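Local coordinates for PPC domain-containing protein (Pyrococcus horikoshii, PDB 2DT4) that is of unknown function but belongs to the plant- and prokaryote-conserved (PPC) proteins, whose domain in plants occurs in AT-hook DNA-binding proteins, and assembles as a trimer, at residues M1-M5 against W138-K142; E36-G42 against L75-L81; T45-I51 against L106-F112. All coordinates share one frame; numbering follows the deposited sequence.

Interaction 1: M1-M5 against W138-K142; sequences MVTGM and WEELK
Val2 meets the C-terminal tail with both of its methyls, and the apolar contacts come first. CG1 lies 3.9 Å from CD1 of Leu141, the two side chains meeting at a slant. The same Leu141 CD1 also rests 3.4 Å from the backbone O of Val2, while the other branch, CD2, comes to 3.8 Å from Thr3 O, so the two branches of the leucine rest against successive carbonyl oxygens of the N-terminal segment. Leu141 CG stands opposite its backbone N (chi1 176°), which brings the two methyls up to residues 1-5.

A second kind of contact joins an aliphatic group to a polar one. The CG2 methyl of Val2 sits against the carboxylate of Glu139, 3.4 Å from its CD, and the two side chains run alongside each other, pointing opposite ways. Trimming Val2 to an alanine would probably open a gap between Leu141 CD1 and the Glu139 carboxylate, leaving both side chains freer to turn.

Polar bonds hold the N-terminal segment in shape. Thr3 OG1 accepts from Met5 N at 3.2 Å in an ST turn, and it is also hydrogen-bonded to Glu124 OE2, whose other oxygen takes Gly4 N. The second subunit also holds the tail: Leu141 O is hydrogen-bonded to its Tyr25 OH, and the Leu141 side chain packs on its Phe29.

The arrangement is plain van der Waals packing of the two chain termini, a loop-to-loop contact at the edge of the PPC fold, beside a subunit interface of the trimer.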
loop_
_atom_site.group_PDB
_atom_site.type_symbol
_atom_site.label_atom_id
_atom_site.label_comp_id
_atom_site.label_asym_id
_atom_site.label_seq_id
_atom_site.Cartn_x
_atom_site.Cartn_y
_atom_site.Cartn_z
ATOM N N MET A 1 -13.497 18.604 18.263
ATOM C CA MET A 1 -12.029 18.374 18.257
ATOM C C MET A 1 -11.705 17.181 17.366
ATOM O O MET A 1 -12.362 16.142 17.498
ATOM C CB MET A 1 -11.423 18.336 19.638
ATOM C CG MET A 1 -10.786 17.104 20.189
ATOM S SD MET A 1 -9.896 17.177 21.697
ATOM C CE MET A 1 -9.856 15.416 22.123
ATOM N N VAL A 2 -10.620 17.270 16.645
ATOM C CA VAL A 2 -10.190 16.154 15.805
ATOM C C VAL A 2 -9.568 15.066 16.685
ATOM O O VAL A 2 -8.678 15.340 17.475
ATOM C CB VAL A 2 -9.193 16.656 14.747
ATOM C CG1 VAL A 2 -8.678 15.504 13.882
ATOM C CG2 VAL A 2 -9.858 17.710 13.883
ATOM N N THR A 3 -10.046 13.837 16.569
ATOM C CA THR A 3 -9.360 12.708 17.190
ATOM C C THR A 3 -8.736 11.752 16.197
ATOM O O THR A 3 -7.873 10.999 16.565
ATOM C CB THR A 3 -10.284 11.895 18.104
ATOM O OG1 THR A 3 -11.237 11.138 17.333
ATOM C CG2 THR A 3 -11.139 12.818 18.976
ATOM N N GLY A 4 -9.231 11.729 14.968
ATOM C CA GLY A 4 -8.735 10.816 13.981
ATOM C C GLY A 4 -9.173 9.382 14.168
ATOM O O GLY A 4 -8.730 8.536 13.399
ATOM N N MET A 5 -10.030 9.098 15.158
ATOM C CA MET A 5 -10.411 7.719 15.460
ATOM C C MET A 5 -11.804 7.420 14.872
ATOM O O MET A 5 -12.763 8.217 14.993
ATOM C CB MET A 5 -10.356 7.428 16.966
ATOM C CG MET A 5 -10.795 6.024 17.302
ATOM S SD MET A 5 -10.801 5.532 19.052
ATOM C CE MET A 5 -9.649 5.604 19.211
ATOM N N TRP A 138 -8.167 17.928 5.078
ATOM C CA TRP A 138 -8.845 17.751 6.351
ATOM C C TRP A 138 -8.215 18.654 7.415
ATOM O O TRP A 138 -7.058 19.048 7.286
ATOM C CB TRP A 138 -8.648 16.313 6.859
ATOM C CG TRP A 138 -8.969 15.239 5.856
ATOM C CD1 TRP A 138 -9.900 15.264 4.886
ATOM C CD2 TRP A 138 -8.292 13.991 5.739
ATOM N NE1 TRP A 138 -9.860 14.099 4.160
ATOM C CE2 TRP A 138 -8.879 13.296 4.677
ATOM C CE3 TRP A 138 -7.260 13.381 6.450
ATOM C CZ2 TRP A 138 -8.457 12.019 4.294
ATOM C CZ3 TRP A 138 -6.812 12.137 6.048
ATOM C CH2 TRP A 138 -7.433 11.455 4.995
ATOM N N GLU A 139 -8.935 18.816 8.516
ATOM C CA GLU A 139 -8.362 19.538 9.669
ATOM C C GLU A 139 -7.321 18.580 10.220
ATOM O O GLU A 139 -7.577 17.377 10.344
ATOM C CB GLU A 139 -9.450 19.850 10.705
ATOM C CG GLU A 139 -8.922 20.690 11.847
ATOM C CD GLU A 139 -9.959 20.956 12.924
ATOM O OE1 GLU A 139 -9.538 21.359 14.036
ATOM O OE2 GLU A 139 -11.161 20.711 12.675
ATOM N N GLU A 140 -6.128 19.091 10.479
ATOM C CA GLU A 140 -5.030 18.266 10.955
ATOM C C GLU A 140 -5.264 17.747 12.358
ATOM O O GLU A 140 -6.044 18.327 13.153
ATOM C CB GLU A 140 -3.743 19.071 10.924
ATOM C CG GLU A 140 -3.647 20.148 12.007
ATOM C CD GLU A 140 -2.492 21.104 11.770
ATOM O OE1 GLU A 140 -2.100 21.800 12.723
ATOM O OE2 GLU A 140 -1.975 21.161 10.643
ATOM N N LEU A 141 -4.521 16.679 12.673
ATOM C CA LEU A 141 -4.549 16.087 14.008
ATOM C C LEU A 141 -3.285 16.588 14.715
ATOM O O LEU A 141 -2.176 16.130 14.462
ATOM C CB LEU A 141 -4.632 14.561 13.984
ATOM C CG LEU A 141 -4.572 13.853 15.342
ATOM C CD1 LEU A 141 -5.748 14.276 16.202
ATOM C CD2 LEU A 141 -4.583 12.363 15.185
ATOM N N LYS A 142 -3.458 17.582 15.586
ATOM C CA LYS A 142 -2.320 18.190 16.265
ATOM C C LYS A 142 -2.172 17.467 17.594
ATOM O O LYS A 142 -3.117 17.444 18.382
ATOM C CB LYS A 142 -2.601 19.681 16.491
ATOM C CG LYS A 142 -1.441 20.425 17.167
ATOM C CD LYS A 142 -0.442 20.911 16.151
ATOM C CE LYS A 142 0.542 21.916 16.726
ATOM N NZ LYS A 142 1.664 22.020 15.738
#

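Interaction 2: E36-G42 against L75-L81; sequences ETAIING and LIGNVSL
Ile40 turns CG1 into the position between its backbone N and carbonyl carbon (chi1 51°), which lays it over the Gly77 backbone, 3.3 Å from Gly77 C. The two residues face each other in an antiparallel pair, strands 38-42 and 75-81, in the central sheet of the PPC domain. An extended chi2 of -177° sends Ile40 CD1 on to Leu75 CD2, at 3.9 Å. Gly77 has no side chain, and the isoleucine lies across that position.

Ala38 with Val79, Ile40 with Gly77 and Gly42 with Leu75 are hydrogen-bonded pairs; the last has one weak bond, from Leu75 N. On their face, Ala38 CB packs on Val79 CB at 4.1 Å, and helix 22-33 touches Leu75 and Val79.

The other face carries Ile39, Asn41, Ile76 and Asn78 toward the trimer interface. Asn78 hydrogen-bonds Arg128 of its own chain and Glu115 of the second subunit, while Ile76 packs on Ile76 of the third.

Where the pairing ends, a water takes over: it accepts from Leu81 N at 3.0 Å and lies 2.7 Å from Thr37 OG1, while its bond to Glu36 O is weak and long, at 3.5 Å.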
loop_
_atom_site.group_PDB
_atom_site.type_symbol
_atom_site.label_atom_id
_atom_site.label_comp_id
_atom_site.label_asym_id
_atom_site.label_seq_id
_atom_site.Cartn_x
_atom_site.Cartn_y
_atom_site.Cartn_z
ATOM N N GLU A 36 -19.079 7.799 2.778
ATOM C CA GLU A 36 -18.530 9.134 2.867
ATOM C C GLU A 36 -17.036 9.120 3.145
ATOM O O GLU A 36 -16.310 9.997 2.633
ATOM C CB GLU A 36 -19.211 9.924 3.982
ATOM C CG GLU A 36 -20.676 10.242 3.747
ATOM C CD GLU A 36 -21.129 11.487 4.499
ATOM O OE1 GLU A 36 -20.786 11.610 5.690
ATOM O OE2 GLU A 36 -21.820 12.332 3.881
ATOM N N THR A 37 -16.583 8.189 3.992
ATOM C CA THR A 37 -15.176 8.095 4.370
ATOM C C THR A 37 -14.672 6.665 4.197
ATOM O O THR A 37 -15.310 5.744 4.654
ATOM C CB THR A 37 -14.980 8.513 5.854
ATOM O OG1 THR A 37 -15.579 9.816 6.078
ATOM C CG2 THR A 37 -13.509 8.625 6.202
ATOM N N ALA A 38 -13.501 6.500 3.594
ATOM C CA ALA A 38 -12.924 5.173 3.402
ATOM C C ALA A 38 -11.442 5.272 3.110
ATOM O O ALA A 38 -10.918 6.331 2.780
ATOM C CB ALA A 38 -13.591 4.479 2.242
ATOM N N ILE A 39 -10.824 4.106 3.115
ATOM C CA ILE A 39 -9.429 3.983 2.733
ATOM C C ILE A 39 -9.484 2.970 1.598
ATOM O O ILE A 39 -10.360 2.088 1.543
ATOM C CB ILE A 39 -8.365 3.641 3.803
ATOM C CG1 ILE A 39 -8.704 2.329 4.546
ATOM C CG2 ILE A 39 -8.237 4.820 4.744
ATOM C CD1 ILE A 39 -8.146 1.083 3.929
ATOM N N ILE A 40 -8.571 3.126 0.647
ATOM C CA ILE A 40 -8.483 2.263 -0.516
ATOM C C ILE A 40 -7.068 1.783 -0.770
ATOM O O ILE A 40 -6.078 2.483 -0.512
ATOM C CB ILE A 40 -9.031 2.942 -1.800
ATOM C CG1 ILE A 40 -8.402 4.320 -2.013
ATOM C CG2 ILE A 40 -10.535 3.098 -1.685
ATOM C CD1 ILE A 40 -8.970 5.071 -3.226
ATOM N N ASN A 41 -7.001 0.626 -1.403
ATOM C CA ASN A 41 -5.695 0.125 -1.830
ATOM C C ASN A 41 -6.028 -0.730 -3.034
ATOM O O ASN A 41 -7.131 -1.242 -3.133
ATOM C CB ASN A 41 -4.797 -0.550 -0.800
ATOM C CG ASN A 41 -5.056 -2.018 -0.628
ATOM O OD1 ASN A 41 -5.301 -2.759 -1.585
ATOM N ND2 ASN A 41 -4.970 -2.457 0.609
ATOM N N GLY A 42 -5.119 -0.836 -3.980
ATOM C CA GLY A 42 -5.331 -1.754 -5.070
ATOM C C GLY A 42 -4.177 -1.870 -6.044
ATOM O O GLY A 42 -3.155 -1.212 -5.905
ATOM N N LEU A 75 -1.942 1.431 -5.521
ATOM C CA LEU A 75 -2.841 2.516 -5.465
ATOM C C LEU A 75 -3.087 2.567 -3.986
ATOM O O LEU A 75 -3.404 1.554 -3.384
ATOM C CB LEU A 75 -4.155 2.259 -6.226
ATOM C CG LEU A 75 -5.078 3.457 -5.977
ATOM C CD1 LEU A 75 -5.792 3.860 -7.215
ATOM C CD2 LEU A 75 -5.966 3.252 -4.804
ATOM N N ILE A 76 -2.954 3.764 -3.409
ATOM C CA ILE A 76 -3.199 3.941 -1.987
ATOM C C ILE A 76 -3.920 5.242 -1.930
ATOM O O ILE A 76 -3.517 6.195 -2.579
ATOM C CB ILE A 76 -1.955 3.992 -1.079
ATOM C CG1 ILE A 76 -1.195 2.655 -1.147
ATOM C CG2 ILE A 76 -2.359 4.291 0.335
ATOM C CD1 ILE A 76 0.084 2.674 -0.405
ATOM N N GLY A 77 -4.985 5.312 -1.161
ATOM C CA GLY A 77 -5.662 6.576 -1.034
ATOM C C GLY A 77 -6.841 6.539 -0.103
ATOM O O GLY A 77 -6.962 5.657 0.731
ATOM N N ASN A 78 -7.718 7.519 -0.266
ATOM C CA ASN A 78 -8.837 7.638 0.647
ATOM C C ASN A 78 -10.025 8.302 -0.034
ATOM O O ASN A 78 -9.899 8.911 -1.097
ATOM C CB ASN A 78 -8.391 8.407 1.913
ATOM C CG ASN A 78 -7.779 9.742 1.597
ATOM O OD1 ASN A 78 -8.457 10.603 1.021
ATOM N ND2 ASN A 78 -6.478 9.915 1.913
ATOM N N VAL A 79 -11.183 8.141 0.598
ATOM C CA VAL A 79 -12.441 8.787 0.218
ATOM C C VAL A 79 -12.870 9.638 1.413
ATOM O O VAL A 79 -12.792 9.198 2.569
ATOM C CB VAL A 79 -13.552 7.767 -0.146
ATOM C CG1 VAL A 79 -14.797 8.511 -0.628
ATOM C CG2 VAL A 79 -13.099 6.779 -1.220
ATOM N N SER A 80 -13.279 10.871 1.136
ATOM C CA SER A 80 -13.761 11.764 2.187
ATOM C C SER A 80 -14.655 12.809 1.579
ATOM O O SER A 80 -14.615 13.050 0.400
ATOM C CB SER A 80 -12.609 12.377 2.995
ATOM O OG SER A 80 -11.741 13.147 2.205
ATOM N N LEU A 81 -15.499 13.391 2.398
ATOM C CA LEU A 81 -16.406 14.434 1.937
ATOM C C LEU A 81 -15.665 15.668 1.434
ATOM O O LEU A 81 -14.752 16.154 2.079
ATOM C CB LEU A 81 -17.318 14.829 3.098
ATOM C CG LEU A 81 -18.360 15.917 2.971
ATOM C CD1 LEU A 81 -19.477 15.509 2.045
ATOM C CD2 LEU A 81 -18.928 16.227 4.361
HETATM O O HOH W 1 -15.678 12.304 5.156
#

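Interaction 3: T45-I51 against L106-F112; sequences TLKNPKI and LVEGEVF
Leu46 lies on the buried side of this contact: its CD2 reaches Val111 CG2 at 4.2 Å, and its CD1 meets Leu106 CD1 at the same distance. The tightness comes from the backbones, which pair antiparallel, Lys47 N giving a straight bond to Glu110 O (2.8 Å, 167°) in the carbonyl plane. Further on, Lys50 faces both Val107 and Glu108 in a classic beta bulge: its O takes Val107 N at 2.9 Å and, weakly, Glu108 N.

The side that faces solvent is looser. Lys50 and Glu108 run side by side, carbon chain against carbon chain; a bend at chi4 (93°) turns Lys50 NZ to Glu108 OE2, 2.9 Å away, in a salt bridge whose hydrogen bond is weak. At the corner, one water bridges Asn48 ND2 and Glu110 OE1, and another donates to Asn48 O at 2.7 Å.

The end at Phe112 is covered instead by the third subunit. Lys47 stretches past Phe112, its NZ 3.8 Å from ring atom CD1, and ends in a salt bridge with Glu56 of that subunit, whose Tyr133 meets the Phe112 ring edge-to-face.

Strand 106-111 flanks strand 49-55 in a three-stranded antiparallel sheet. Leu106 and Val111 pack on helix 22-33, Ile51 and Pro49 on strand 85-95, and Leu46 on Leu72 of strand 69-82.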
loop_
_atom_site.group_PDB
_atom_site.type_symbol
_atom_site.label_atom_id
_atom_site.label_comp_id
_atom_site.label_asym_id
_atom_site.label_seq_id
_atom_site.Cartn_x
_atom_site.Cartn_y
_atom_site.Cartn_z
ATOM N N THR A 45 -3.811 -2.815 -13.825
ATOM C CA THR A 45 -3.190 -2.151 -14.981
ATOM C C THR A 45 -4.084 -1.002 -15.429
ATOM O O THR A 45 -5.304 -1.160 -15.573
ATOM C CB THR A 45 -3.021 -3.139 -16.122
ATOM O OG1 THR A 45 -1.859 -3.944 -15.872
ATOM C CG2 THR A 45 -2.660 -2.438 -17.408
ATOM N N LEU A 46 -3.477 0.158 -15.647
ATOM C CA LEU A 46 -4.165 1.310 -16.225
ATOM C C LEU A 46 -3.645 1.619 -17.605
ATOM O O LEU A 46 -2.477 1.367 -17.921
ATOM C CB LEU A 46 -3.969 2.545 -15.332
ATOM C CG LEU A 46 -4.487 2.423 -13.896
ATOM C CD1 LEU A 46 -4.155 3.740 -13.140
ATOM C CD2 LEU A 46 -5.956 2.040 -13.817
ATOM N N LYS A 47 -4.507 2.218 -18.428
ATOM C CA LYS A 47 -4.120 2.688 -19.760
ATOM C C LYS A 47 -4.165 4.200 -19.838
ATOM O O LYS A 47 -5.106 4.828 -19.354
ATOM C CB LYS A 47 -5.063 2.078 -20.798
ATOM C CG LYS A 47 -4.824 0.572 -20.974
ATOM C CD LYS A 47 -5.598 -0.085 -22.108
ATOM C CE LYS A 47 -5.260 -1.560 -22.211
ATOM N NZ LYS A 47 -6.027 -2.255 -23.309
ATOM N N ASN A 48 -3.123 4.779 -20.447
ATOM C CA ASN A 48 -2.960 6.217 -20.541
ATOM C C ASN A 48 -3.201 6.966 -19.220
ATOM O O ASN A 48 -3.965 7.955 -19.198
ATOM C CB ASN A 48 -3.852 6.763 -21.640
ATOM C CG ASN A 48 -3.795 5.916 -22.908
ATOM O OD1 ASN A 48 -2.733 5.681 -23.479
ATOM N ND2 ASN A 48 -4.964 5.437 -23.347
ATOM N N PRO A 49 -2.575 6.514 -18.124
ATOM C CA PRO A 49 -2.769 7.201 -16.844
ATOM C C PRO A 49 -2.160 8.599 -16.866
ATOM O O PRO A 49 -1.131 8.833 -17.485
ATOM C CB PRO A 49 -2.088 6.280 -15.833
ATOM C CG PRO A 49 -1.030 5.581 -16.616
ATOM C CD PRO A 49 -1.644 5.379 -17.964
ATOM N N LYS A 50 -2.827 9.517 -16.192
ATOM C CA LYS A 50 -2.274 10.849 -15.961
ATOM C C LYS A 50 -1.922 10.956 -14.495
ATOM O O LYS A 50 -2.772 10.670 -13.641
ATOM C CB LYS A 50 -3.260 11.944 -16.339
ATOM C CG LYS A 50 -3.666 11.890 -17.790
ATOM C CD LYS A 50 -4.469 13.100 -18.197
ATOM C CE LYS A 50 -4.699 13.097 -19.690
ATOM N NZ LYS A 50 -5.958 12.447 -20.037
ATOM N N ILE A 51 -0.686 11.391 -14.217
ATOM C CA ILE A 51 -0.222 11.568 -12.839
ATOM C C ILE A 51 0.090 13.044 -12.604
ATOM O O ILE A 51 0.306 13.795 -13.546
ATOM C CB ILE A 51 1.001 10.647 -12.519
ATOM C CG1 ILE A 51 2.130 10.885 -13.519
ATOM C CG2 ILE A 51 0.541 9.197 -12.449
ATOM C CD1 ILE A 51 3.429 10.141 -13.213
ATOM N N LEU A 106 -2.751 10.468 -8.582
ATOM C CA LEU A 106 -3.507 9.991 -9.725
ATOM C C LEU A 106 -4.511 11.058 -10.139
ATOM O O LEU A 106 -5.390 11.412 -9.378
ATOM C CB LEU A 106 -4.256 8.696 -9.416
ATOM C CG LEU A 106 -5.028 8.120 -10.598
ATOM C CD1 LEU A 106 -4.125 7.739 -11.768
ATOM C CD2 LEU A 106 -5.852 6.934 -10.126
ATOM N N VAL A 107 -4.340 11.571 -11.348
ATOM C CA VAL A 107 -5.237 12.566 -11.926
ATOM C C VAL A 107 -6.389 11.871 -12.643
ATOM O O VAL A 107 -7.551 12.233 -12.432
ATOM C CB VAL A 107 -4.479 13.513 -12.887
ATOM C CG1 VAL A 107 -5.477 14.466 -13.597
ATOM C CG2 VAL A 107 -3.452 14.283 -12.095
ATOM N N GLU A 108 -6.074 10.867 -13.461
ATOM C CA GLU A 108 -7.093 9.991 -14.062
ATOM C C GLU A 108 -6.440 8.758 -14.636
ATOM O O GLU A 108 -5.250 8.781 -14.939
ATOM C CB GLU A 108 -7.874 10.719 -15.160
ATOM C CG GLU A 108 -7.036 11.178 -16.318
ATOM C CD GLU A 108 -7.868 11.740 -17.481
ATOM O OE1 GLU A 108 -8.414 12.840 -17.352
ATOM O OE2 GLU A 108 -7.981 11.080 -18.523
ATOM N N GLY A 109 -7.217 7.691 -14.830
ATOM C CA GLY A 109 -6.635 6.507 -15.433
ATOM C C GLY A 109 -7.725 5.550 -15.871
ATOM O O GLY A 109 -8.625 5.184 -15.099
ATOM N N GLU A 110 -7.585 5.110 -17.110
ATOM C CA GLU A 110 -8.551 4.164 -17.663
ATOM C C GLU A 110 -8.184 2.767 -17.161
ATOM O O GLU A 110 -7.042 2.321 -17.281
ATOM C CB GLU A 110 -8.522 4.208 -19.195
ATOM C CG GLU A 110 -9.501 3.255 -19.798
ATOM C CD GLU A 110 -9.433 3.265 -21.313
ATOM O OE1 GLU A 110 -9.442 4.365 -21.892
ATOM O OE2 GLU A 110 -9.317 2.172 -21.891
ATOM N N VAL A 111 -9.158 2.068 -16.616
ATOM C CA VAL A 111 -8.913 0.709 -16.113
ATOM C C VAL A 111 -8.867 -0.403 -17.150
ATOM O O VAL A 111 -9.867 -0.580 -17.841
ATOM C CB VAL A 111 -10.056 0.294 -15.173
ATOM C CG1 VAL A 111 -10.003 -1.207 -14.801
ATOM C CG2 VAL A 111 -10.072 1.185 -13.939
ATOM N N PHE A 112 -7.746 -1.167 -17.031
ATOM C CA PHE A 112 -7.803 -2.400 -17.847
ATOM C C PHE A 112 -8.306 -3.427 -16.865
ATOM O O PHE A 112 -9.351 -4.011 -17.042
ATOM C CB PHE A 112 -6.404 -2.706 -18.491
ATOM C CG PHE A 112 -6.344 -4.005 -19.245
ATOM C CD1 PHE A 112 -7.244 -4.263 -20.287
ATOM C CD2 PHE A 112 -5.438 -4.979 -18.879
ATOM C CE1 PHE A 112 -7.197 -5.488 -20.971
ATOM C CE2 PHE A 112 -5.394 -6.197 -19.555
ATOM C CZ PHE A 112 -6.284 -6.447 -20.598
HETATM O O HOH W 2 -7.439 6.201 -21.945
HETATM O O HOH W 3 -6.601 7.531 -18.953
#

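Interactions 2 and 3 share strand 38-46, which pairs with strand 69-82 in interaction 2 and then turns a corner into the small sheet of interaction 3. Their centres are 17 Å apart, joined by packing of Leu75 CD1 on Leu106 CD2 at 4.2 Å. Interaction 1 closes the chain around both. It meets interaction 2, also 17 Å away between centres, where Trp138 NE1 probably hydrogen-bonds Ser80 OG at 2.9 Å, but its centre is 31 Å from that of interaction 3. Interactions 1 and 2 both touch the second subunit, which interaction 3 reaches through Ile51; 2 and 3 both touch the third. A glycerol, probably from crystallisation, hydrogen-bonds Thr45 OG1.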